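Local atomic coordinates of erythrocyte membrane protein 1 (Plasmodium falciparum, PDB entry 6S8T), a protein that probably binds host cell-surface receptors, the piece described here being its DBLbeta domain, which binds ICAM-1. Residues Tyr12-Ala16 and Thr411-Ser415; Met19-Met23 and His393-Leu398; Ser68-Arg72 and Ser121-Asn127; Leu142-Gln146 and Gln259-Ala263. All blocks are in the same frame, centred on the assembly; numbering follows the deposited sequence. Where two conformers were deposited one is given.

Interaction 1 closes almost the whole chain into one loop: residues 12-16, ahead of helix 16-32, meet residues 411-415 between helices 388-402 and 417-424. Within that loop, interaction 2 joins helix 16-32 to helix 388-402, and the two contacts touch where Ile-15 CD1 lies 3.6 Å from Leu-398 CD1. Both remaining contacts fall inside the span of interaction 2 and follow one another without crossing. Interaction 3 ties the loop at 68-72 to residues 121-127; interaction 4 then packs helix 137-163 on helix 246-268. Asp-144 couples this second pair, its OD1 2.7 Å from Ser-68 OG and its OD2 3.0 Å from Asn-69 N.

Interaction 1: residues Tyr12-Ala16 and Thr411-Ser415; sequences YPAIA and TSPYS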
# COMPACT_ATOMS: atom_id res chain seq x y z
N TYR A 12 2.20 -24.41 5.81
CA TYR A 12 1.07 -24.04 4.96
C TYR A 12 1.54 -23.15 3.82
O TYR A 12 2.28 -22.18 4.06
CB TYR A 12 0.01 -23.32 5.78
CG TYR A 12 -1.41 -23.52 5.30
CD1 TYR A 12 -2.17 -24.59 5.76
CD2 TYR A 12 -1.99 -22.64 4.41
CE1 TYR A 12 -3.47 -24.78 5.33
CE2 TYR A 12 -3.29 -22.82 3.97
CZ TYR A 12 -4.02 -23.90 4.44
OH TYR A 12 -5.32 -24.08 4.00
N PRO A 13 1.13 -23.42 2.58
CA PRO A 13 1.65 -22.64 1.46
C PRO A 13 1.09 -21.22 1.44
O PRO A 13 -0.07 -20.99 1.77
CB PRO A 13 1.19 -23.43 0.23
CG PRO A 13 -0.05 -24.12 0.69
CD PRO A 13 0.19 -24.46 2.14
N ALA A 14 1.94 -20.27 1.06
CA ALA A 14 1.53 -18.89 0.87
C ALA A 14 0.95 -18.73 -0.52
O ALA A 14 1.64 -18.98 -1.52
CB ALA A 14 2.72 -17.95 1.08
N ILE A 15 -0.31 -18.31 -0.61
CA ILE A 15 -1.06 -18.40 -1.85
C ILE A 15 -1.62 -17.07 -2.33
O ILE A 15 -2.29 -17.03 -3.36
CB ILE A 15 -2.19 -19.44 -1.74
CG1 ILE A 15 -3.16 -19.06 -0.62
CG2 ILE A 15 -1.62 -20.82 -1.47
CD1 ILE A 15 -4.14 -20.17 -0.27
N ALA A 16 -1.35 -15.96 -1.62
CA ALA A 16 -1.90 -14.68 -2.03
C ALA A 16 -1.45 -14.30 -3.44
O ALA A 16 -2.25 -13.80 -4.24
CB ALA A 16 -1.52 -13.58 -1.03
N THR A 411 -8.46 -24.90 10.41
CA THR A 411 -7.31 -25.55 9.80
C THR A 411 -6.51 -24.63 8.89
O THR A 411 -5.45 -25.04 8.40
CB THR A 411 -7.76 -26.77 8.99
OG1 THR A 411 -6.64 -27.33 8.30
CG2 THR A 411 -8.83 -26.38 7.98
N SER A 412 -6.97 -23.40 8.66
CA SER A 412 -6.29 -22.47 7.78
C SER A 412 -5.81 -21.26 8.56
O SER A 412 -6.58 -20.69 9.35
CB SER A 412 -7.22 -22.01 6.64
OG SER A 412 -6.62 -20.97 5.89
N PRO A 413 -4.55 -20.84 8.38
CA PRO A 413 -4.09 -19.62 9.06
C PRO A 413 -4.72 -18.35 8.54
O PRO A 413 -4.67 -17.33 9.23
CB PRO A 413 -2.57 -19.64 8.82
CG PRO A 413 -2.42 -20.41 7.55
CD PRO A 413 -3.49 -21.47 7.59
N TYR A 414 -5.30 -18.36 7.34
CA TYR A 414 -5.87 -17.14 6.77
C TYR A 414 -7.17 -16.70 7.44
O TYR A 414 -7.74 -15.69 7.02
CB TYR A 414 -6.11 -17.33 5.27
CG TYR A 414 -4.83 -17.43 4.47
CD1 TYR A 414 -4.16 -16.28 4.06
CD2 TYR A 414 -4.30 -18.66 4.12
CE1 TYR A 414 -2.99 -16.36 3.33
CE2 TYR A 414 -3.12 -18.75 3.39
CZ TYR A 414 -2.48 -17.59 3.00
OH TYR A 414 -1.31 -17.65 2.28
N SER A 415 -7.64 -17.41 8.47
CA SER A 415 -8.87 -17.00 9.13
C SER A 415 -8.67 -15.86 10.12
O SER A 415 -9.66 -15.36 10.67
CB SER A 415 -9.51 -18.20 9.84
OG SER A 415 -8.61 -18.78 10.77
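Tyr-12 and Pro-413 form a CH-pi contact that joins the N-terminal loop to an ST turn running into a short 3-10 segment, in a partly buried corner of the helical DBL domain. Pro-413 CD sits 3.6 Å from the Tyr-12 ring centroid and only 8° off the ring normal, so the methylene is centred over the face. The hydroxyl end of the same tyrosine reaches back beside Ser-412, with Tyr-12 OH 3.9 Å from Ser-412 CB. Ser-412 OG, anti to its own nitrogen (chi1 172°), instead turns forward and accepts a bond from Tyr-414 N at 3.3 Å, which defines the ST turn.

Tyr-414 supplies the second aromatic group. Because its CG stands anti to the carbonyl carbon (chi1 -69°), the ring extends into the N-terminal loop and meets Tyr-12 along its own edge. Tyr-12 CE2 and Tyr-414 CE2 are 4.1 Å apart. Ile-15 CG1 comes to 4.0 Å from Tyr-414 CZ on an oblique approach. The phenol is fixed from outside: Tyr-414 OH is hydrogen-bonded to Glu-424, whose carboxylate also receives Ala-16 N at the start of helix 16-32. Leu-398 of helix 388-402 packs against both Ile-15 and Tyr-414. At the polar tip of the ring, Tyr-414 OH rests 3.4 Å from Ala-14 CA.

Interaction 2: residues Met19-Met23 and His393-Leu398; sequences MAHQM and HFFKEL
Met-19 and Met-23, one helical turn apart, bury more surface than any other residues of this contact, and both work against Phe-394 and Glu-397 of the facing helix. Met-19 is bent at chi2 and chi3, a fold that carries its terminal methyl across the Glu-397 side chain at about a right angle. The resulting approach, Met-19 CE to Glu-397 CB, is close at 3.4 Å. Nearer the backbone, Met-19 CB meets Phe-394 CE1 at 4.0 Å, and Met-19 CG lies 4.1 Å from Leu-398 CD1, so one methionine spans three residues.

Met-23 bends at chi2 (-65°) but is extended at chi3, and its methyl is inserted among three partners. Met-23 CE is 3.7 Å from His-393 ND1 and 4.0 Å from Phe-394 CD1, with Glu-397 CG also in touch. Its sulfur makes a Met-aromatic contact at the edge of the imidazole, Met-23 SD being 4.7 Å from the His-393 ring centroid.

Glu-397 combines both chemistries. While its aliphatic part packs on the methionines, OE2 accepts a 2.9 Å hydrogen bond from Gln-22 NE2. Glu-397 OE2 takes it on its anti lone pair and lies close to the Gln-22 amide plane, but the N-H...O angle is only 138°, a bent bond on the more exposed flank.

With short-segment axes 11.2 Å apart and inclined by 120°, the packing is that of two steeply crossed helices spaced by long methionines, within the all-helical architecture of a DBL domain.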
# COMPACT_ATOMS: atom_id res chain seq x y z
N MET A 19 -3.27 -16.21 -6.01
CA MET A 19 -4.62 -15.68 -6.12
C MET A 19 -4.64 -14.41 -6.96
O MET A 19 -5.57 -14.20 -7.76
CB MET A 19 -5.22 -15.41 -4.74
CG MET A 19 -5.46 -16.65 -3.88
SD MET A 19 -6.57 -17.86 -4.63
CE MET A 19 -7.85 -16.80 -5.29
N ALA A 20 -3.64 -13.55 -6.79
CA ALA A 20 -3.57 -12.32 -7.57
C ALA A 20 -3.43 -12.63 -9.06
O ALA A 20 -4.04 -11.95 -9.90
CB ALA A 20 -2.40 -11.45 -7.10
N HIS A 21 -2.64 -13.64 -9.40
CA HIS A 21 -2.51 -14.06 -10.79
C HIS A 21 -3.86 -14.47 -11.37
O HIS A 21 -4.15 -14.19 -12.54
CB HIS A 21 -1.50 -15.19 -10.90
CG HIS A 21 -1.20 -15.61 -12.31
ND1 HIS A 21 -1.96 -16.53 -12.99
CD2 HIS A 21 -0.22 -15.22 -13.16
CE1 HIS A 21 -1.47 -16.69 -14.20
NE2 HIS A 21 -0.41 -15.91 -14.33
N GLN A 22 -4.70 -15.13 -10.56
CA GLN A 22 -6.03 -15.51 -11.04
C GLN A 22 -6.90 -14.28 -11.28
O GLN A 22 -7.64 -14.22 -12.27
CB GLN A 22 -6.69 -16.45 -10.04
CG GLN A 22 -8.12 -16.84 -10.39
CD GLN A 22 -8.75 -17.74 -9.35
OE1 GLN A 22 -8.06 -18.47 -8.65
NE2 GLN A 22 -10.07 -17.68 -9.23
N MET A 23 -6.83 -13.29 -10.38
CA MET A 23 -7.59 -12.06 -10.58
C MET A 23 -7.13 -11.31 -11.83
O MET A 23 -7.96 -10.71 -12.53
CB MET A 23 -7.47 -11.16 -9.34
CG MET A 23 -7.97 -11.79 -8.04
SD MET A 23 -9.74 -12.13 -8.03
CE MET A 23 -9.93 -12.95 -6.45
N HIS A 393 -15.09 -11.02 -2.34
CA HIS A 393 -14.74 -11.88 -3.47
C HIS A 393 -13.36 -12.49 -3.30
O HIS A 393 -13.17 -13.68 -3.59
CB HIS A 393 -14.82 -11.09 -4.78
CG HIS A 393 -14.59 -11.94 -5.99
ND1 HIS A 393 -13.47 -11.81 -6.79
CD2 HIS A 393 -15.33 -12.94 -6.54
CE1 HIS A 393 -13.53 -12.69 -7.77
NE2 HIS A 393 -14.65 -13.38 -7.65
N PHE A 394 -12.39 -11.71 -2.83
CA PHE A 394 -11.05 -12.24 -2.62
C PHE A 394 -11.06 -13.33 -1.55
O PHE A 394 -10.47 -14.40 -1.73
CB PHE A 394 -10.09 -11.11 -2.24
CG PHE A 394 -8.65 -11.52 -2.16
CD1 PHE A 394 -7.85 -11.54 -3.29
CD2 PHE A 394 -8.08 -11.88 -0.95
CE1 PHE A 394 -6.52 -11.92 -3.22
CE2 PHE A 394 -6.75 -12.26 -0.87
CZ PHE A 394 -5.97 -12.28 -2.01
N PHE A 395 -11.73 -13.07 -0.42
CA PHE A 395 -11.81 -14.06 0.65
C PHE A 395 -12.61 -15.29 0.23
O PHE A 395 -12.30 -16.40 0.68
CB PHE A 395 -12.43 -13.43 1.90
CG PHE A 395 -11.44 -12.72 2.79
CD1 PHE A 395 -10.09 -13.01 2.73
CD2 PHE A 395 -11.87 -11.76 3.69
CE1 PHE A 395 -9.18 -12.36 3.55
CE2 PHE A 395 -10.97 -11.10 4.52
CZ PHE A 395 -9.62 -11.41 4.45
N LYS A 396 -13.62 -15.14 -0.64
CA LYS A 396 -14.37 -16.30 -1.10
C LYS A 396 -13.50 -17.23 -1.95
O LYS A 396 -13.56 -18.45 -1.79
CB LYS A 396 -15.60 -15.86 -1.90
CG LYS A 396 -16.84 -15.61 -1.06
CD LYS A 396 -18.04 -15.36 -1.95
CE LYS A 396 -19.34 -15.51 -1.18
NZ LYS A 396 -19.50 -16.89 -0.63
N GLU A 397 -12.71 -16.66 -2.85
CA GLU A 397 -11.81 -17.48 -3.65
C GLU A 397 -10.71 -18.10 -2.80
O GLU A 397 -10.25 -19.21 -3.08
CB GLU A 397 -11.23 -16.66 -4.79
CG GLU A 397 -12.23 -16.31 -5.88
CD GLU A 397 -12.87 -17.53 -6.50
OE1 GLU A 397 -13.99 -17.89 -6.09
OE2 GLU A 397 -12.24 -18.15 -7.38
N LEU A 398 -10.28 -17.40 -1.74
CA LEU A 398 -9.29 -17.95 -0.83
C LEU A 398 -9.86 -19.13 -0.04
O LEU A 398 -9.22 -20.18 0.08
CB LEU A 398 -8.79 -16.85 0.11
CG LEU A 398 -7.55 -17.11 0.96
CD1 LEU A 398 -6.36 -17.38 0.07
CD2 LEU A 398 -7.28 -15.91 1.86

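Interaction 3: residues Ser68-Arg72 and Ser121-Asn127; sequences SNDSR and SNLENLN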
# COMPACT_ATOMS: atom_id res chain seq x y z
N SER A 68 3.26 17.03 -19.55
CA SER A 68 2.23 16.98 -18.53
C SER A 68 1.18 18.03 -18.81
O SER A 68 1.46 19.08 -19.41
CB SER A 68 2.83 17.19 -17.13
OG SER A 68 1.81 17.40 -16.17
N ASN A 69 -0.05 17.76 -18.37
CA ASN A 69 -1.16 18.70 -18.48
C ASN A 69 -1.51 19.35 -17.15
O ASN A 69 -2.65 19.77 -16.94
CB ASN A 69 -2.39 18.01 -19.08
CG ASN A 69 -2.36 17.98 -20.59
OD1 ASN A 69 -1.85 18.89 -21.24
ND2 ASN A 69 -2.92 16.92 -21.18
N ASP A 70 -0.54 19.42 -16.23
CA ASP A 70 -0.70 20.22 -15.02
C ASP A 70 -0.92 21.68 -15.41
O ASP A 70 -0.14 22.26 -16.17
CB ASP A 70 0.54 20.07 -14.13
CG ASP A 70 0.34 20.64 -12.73
OD1 ASP A 70 -0.39 21.64 -12.56
OD2 ASP A 70 0.93 20.08 -11.79
N SER A 71 -2.00 22.27 -14.88
CA SER A 71 -2.41 23.62 -15.24
C SER A 71 -1.71 24.69 -14.41
O SER A 71 -2.31 25.73 -14.13
CB SER A 71 -3.93 23.75 -15.09
OG SER A 71 -4.31 23.65 -13.73
N ARG A 72 -0.46 24.47 -14.02
CA ARG A 72 0.29 25.42 -13.22
C ARG A 72 1.60 25.78 -13.91
O ARG A 72 2.05 25.10 -14.83
CB ARG A 72 0.56 24.87 -11.81
CG ARG A 72 -0.70 24.71 -10.97
CD ARG A 72 -0.41 24.00 -9.66
NE ARG A 72 0.13 22.66 -9.88
CZ ARG A 72 0.44 21.81 -8.90
NH1 ARG A 72 0.27 22.17 -7.63
NH2 ARG A 72 0.93 20.61 -9.18
N SER A 121 0.66 15.17 -7.41
CA SER A 121 0.22 16.55 -7.48
C SER A 121 -0.16 16.97 -8.90
O SER A 121 -1.07 17.78 -9.08
CB SER A 121 1.31 17.47 -6.92
OG SER A 121 0.89 18.82 -6.91
N ASN A 122 0.53 16.43 -9.91
CA ASN A 122 0.15 16.72 -11.29
C ASN A 122 -1.25 16.20 -11.59
O ASN A 122 -2.03 16.86 -12.29
CB ASN A 122 1.17 16.13 -12.26
CG ASN A 122 1.25 14.62 -12.18
OD1 ASN A 122 1.26 14.05 -11.09
ND2 ASN A 122 1.30 13.96 -13.33
N LEU A 123 -1.60 15.03 -11.05
CA LEU A 123 -2.93 14.48 -11.29
C LEU A 123 -3.99 15.25 -10.52
O LEU A 123 -5.14 15.33 -10.97
CB LEU A 123 -2.95 13.00 -10.90
CG LEU A 123 -2.05 12.06 -11.70
CD1 LEU A 123 -2.05 10.67 -11.09
CD2 LEU A 123 -2.50 12.01 -13.15
N GLU A 124 -3.64 15.82 -9.36
CA GLU A 124 -4.60 16.56 -8.57
C GLU A 124 -4.97 17.90 -9.20
O GLU A 124 -6.06 18.42 -8.92
CB GLU A 124 -4.05 16.79 -7.16
CG GLU A 124 -3.87 15.52 -6.34
CD GLU A 124 -2.94 15.72 -5.14
OE1 GLU A 124 -1.98 14.93 -4.99
OE2 GLU A 124 -3.18 16.66 -4.36
N ASN A 125 -4.10 18.46 -10.04
CA ASN A 125 -4.31 19.78 -10.63
C ASN A 125 -4.37 19.69 -12.16
O ASN A 125 -3.77 20.50 -12.87
CB ASN A 125 -3.21 20.75 -10.19
CG ASN A 125 -3.18 20.94 -8.69
OD1 ASN A 125 -3.96 21.71 -8.13
ND2 ASN A 125 -2.27 20.24 -8.02
N LEU A 126 -5.09 18.70 -12.67
CA LEU A 126 -5.23 18.56 -14.12
C LEU A 126 -6.17 19.63 -14.68
O LEU A 126 -7.10 20.10 -14.01
CB LEU A 126 -5.77 17.17 -14.47
CG LEU A 126 -4.81 15.98 -14.42
CD1 LEU A 126 -5.54 14.70 -14.79
CD2 LEU A 126 -3.62 16.20 -15.34
N ASN A 127 -5.90 20.02 -15.92
CA ASN A 127 -6.81 20.84 -16.71
C ASN A 127 -7.55 19.89 -17.65
O ASN A 127 -6.99 19.45 -18.65
CB ASN A 127 -6.07 21.93 -17.47
CG ASN A 127 -7.00 22.82 -18.28
OD1 ASN A 127 -7.32 22.51 -19.43
ND2 ASN A 127 -7.42 23.93 -17.69
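Asp-70 and Leu-126 form a single beta bridge, the backbone centre of a largely polar, buried contact in the Duffy-binding-like fold, where the loop 68-72 lies along the short helix 121-124 and the residues just after it. Their CA atoms are 4.9 Å apart. Ser-71 N gives Asn-125 O a 3.2 Å bond at an N-H...O angle of 175°, whereas the one from Asn-127 N to Asn-69 O, at 3.4 Å, is weak. A second weak bond, from Ser-71 OG, reaches the same Asn-125 carbonyl.

The side chains are organised by an internal salt bridge. Arg-72 grips Asp-70 side-on, NE on OD1 and NH2 on OD2, each through a syn lone pair; the latter pair is 2.7 Å apart and nearly in the guanidinium plane. The bend at Arg-72 chi3 (-61°) brings the group back over its own loop, where it reaches Ser-121 and Asn-125. Asn-125 stacks its amide on one guanidinium face, the planes 28° apart and Asn-125 ND2 3.2 Å from Arg-72 NH1. Both are donors, so this is stacking rather than bonding: the amide nitrogen is directed to Ser-121 O.

Asp-70 OD2 also packs against the Asn-122 backbone, 3.5 Å from Asn-122 CA. Asp-144 of helix 137-163 hydrogen-bonds to Ser-68 OG, Asn-69 N and Asn-122 ND2. The guanidinium is held flat at its edge by a further in-plane bond, Arg-72 NH2 to Ser-121 OG, of 2.9 Å.

Interaction 4: residues Leu142-Gln146 and Gln259-Ala263; sequences LGDVQ and QVWRA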
# COMPACT_ATOMS: atom_id res chain seq x y z
N LEU A 142 -2.25 8.75 -20.13
CA LEU A 142 -1.13 7.86 -19.85
C LEU A 142 0.15 8.64 -19.58
O LEU A 142 0.96 8.24 -18.74
CB LEU A 142 -0.92 6.89 -21.02
CG LEU A 142 0.29 5.96 -20.91
CD1 LEU A 142 0.16 5.07 -19.69
CD2 LEU A 142 0.45 5.13 -22.18
N GLY A 143 0.34 9.77 -20.27
CA GLY A 143 1.53 10.57 -20.04
C GLY A 143 1.64 11.07 -18.62
O GLY A 143 2.70 11.00 -18.00
N ASP A 144 0.53 11.59 -18.07
CA ASP A 144 0.56 12.10 -16.71
C ASP A 144 0.63 10.97 -15.68
O ASP A 144 1.20 11.16 -14.60
CB ASP A 144 -0.65 12.99 -16.45
CG ASP A 144 -0.34 14.47 -16.65
OD1 ASP A 144 0.67 14.95 -16.08
OD2 ASP A 144 -1.09 15.15 -17.38
N VAL A 145 0.07 9.80 -15.99
CA VAL A 145 0.18 8.67 -15.09
C VAL A 145 1.61 8.14 -15.07
O VAL A 145 2.14 7.77 -14.01
CB VAL A 145 -0.83 7.57 -15.47
CG1 VAL A 145 -0.59 6.31 -14.65
CG2 VAL A 145 -2.25 8.06 -15.28
N GLN A 146 2.26 8.10 -16.23
CA GLN A 146 3.65 7.66 -16.29
C GLN A 146 4.59 8.67 -15.65
O GLN A 146 5.60 8.28 -15.05
CB GLN A 146 4.06 7.38 -17.73
CG GLN A 146 3.45 6.12 -18.33
CD GLN A 146 3.92 5.86 -19.75
OE1 GLN A 146 3.69 6.68 -20.64
NE2 GLN A 146 4.58 4.73 -19.96
N GLN A 259 2.95 -0.48 -19.15
CA GLN A 259 3.69 0.74 -19.49
C GLN A 259 3.85 1.64 -18.27
O GLN A 259 4.81 2.41 -18.19
CB GLN A 259 2.98 1.49 -20.61
CG GLN A 259 3.03 0.79 -21.96
CD GLN A 259 2.29 1.55 -23.04
OE1 GLN A 259 1.07 1.40 -23.19
NE2 GLN A 259 3.01 2.38 -23.79
N VAL A 260 2.92 1.56 -17.32
CA VAL A 260 3.06 2.31 -16.08
C VAL A 260 4.22 1.76 -15.26
O VAL A 260 5.07 2.51 -14.76
CB VAL A 260 1.74 2.31 -15.30
CG1 VAL A 260 1.93 2.92 -13.93
CG2 VAL A 260 0.66 3.06 -16.08
N TRP A 261 4.29 0.43 -15.13
CA TRP A 261 5.39 -0.19 -14.39
C TRP A 261 6.73 0.02 -15.09
O TRP A 261 7.76 0.08 -14.41
CB TRP A 261 5.12 -1.69 -14.21
CG TRP A 261 6.24 -2.41 -13.50
CD1 TRP A 261 7.08 -3.34 -14.04
CD2 TRP A 261 6.63 -2.27 -12.13
NE1 TRP A 261 7.97 -3.78 -13.09
CE2 TRP A 261 7.71 -3.13 -11.91
CE3 TRP A 261 6.16 -1.48 -11.07
CZ2 TRP A 261 8.34 -3.25 -10.67
CZ3 TRP A 261 6.79 -1.59 -9.84
CH2 TRP A 261 7.87 -2.47 -9.65
N ARG A 262 6.73 0.14 -16.42
CA ARG A 262 7.97 0.43 -17.13
C ARG A 262 8.52 1.79 -16.74
O ARG A 262 9.74 1.98 -16.67
CB ARG A 262 7.74 0.36 -18.64
CG ARG A 262 7.97 -1.02 -19.24
CD ARG A 262 7.68 -1.02 -20.73
NE ARG A 262 8.27 0.13 -21.41
CZ ARG A 262 9.50 0.16 -21.91
NH1 ARG A 262 10.29 -0.90 -21.82
NH2 ARG A 262 9.95 1.25 -22.52
N ALA A 263 7.64 2.76 -16.48
CA ALA A 263 8.09 4.08 -16.06
C ALA A 263 8.77 4.02 -14.69
O ALA A 263 9.69 4.79 -14.43
CB ALA A 263 6.91 5.05 -16.04
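Gln-146 dominates the tight part of this helix pair, pressing both its backbone and its side chain against the turn that runs from Gln-259 to Ala-263. The short-segment axes come within 9.7 Å and cross at -37°, and the closest CA pair, Gln-146 and Val-260, is 5.4 Å apart. At such a spacing the small Ala-263 fits directly on the neighbouring backbone: its CB is 3.6 Å from Gln-146 O and 4.1 Å from Gln-146 CB.

Apolar branches continue this packing on the inner flank. Val-260 CG2 meets Val-145 CG1 at 3.8 Å and lies 4.2 Å from Leu-142 CD1, so a single methyl joins two residues of the opposite helix. Leu-189 and Ile-193 of helix 172-194 also press on Val-145, placing this side in the interior of the helical bundle of the Duffy binding domain.

The other flank is looser. Gln-259 is partly exposed and crosses the end of Leu-142 at about a right angle, without a specific bond between them; Leu-142 in turn packs against Trp-252.

Between the two flanks, Gln-146 extends past CG (chi2 -178°) and donates NE2 to Gln-259 O in a 2.9 Å hydrogen bond. The donor approaches from above the carbonyl plane, away from either lone pair, though the partner is within the amide plane. The same oxygen also receives a weak helical bond from Ala-263 N, so Gln-146 NE2 is a second donor to it, and this side-chain-to-main-chain hydrogen bond ties the two helices within a mostly apolar contact.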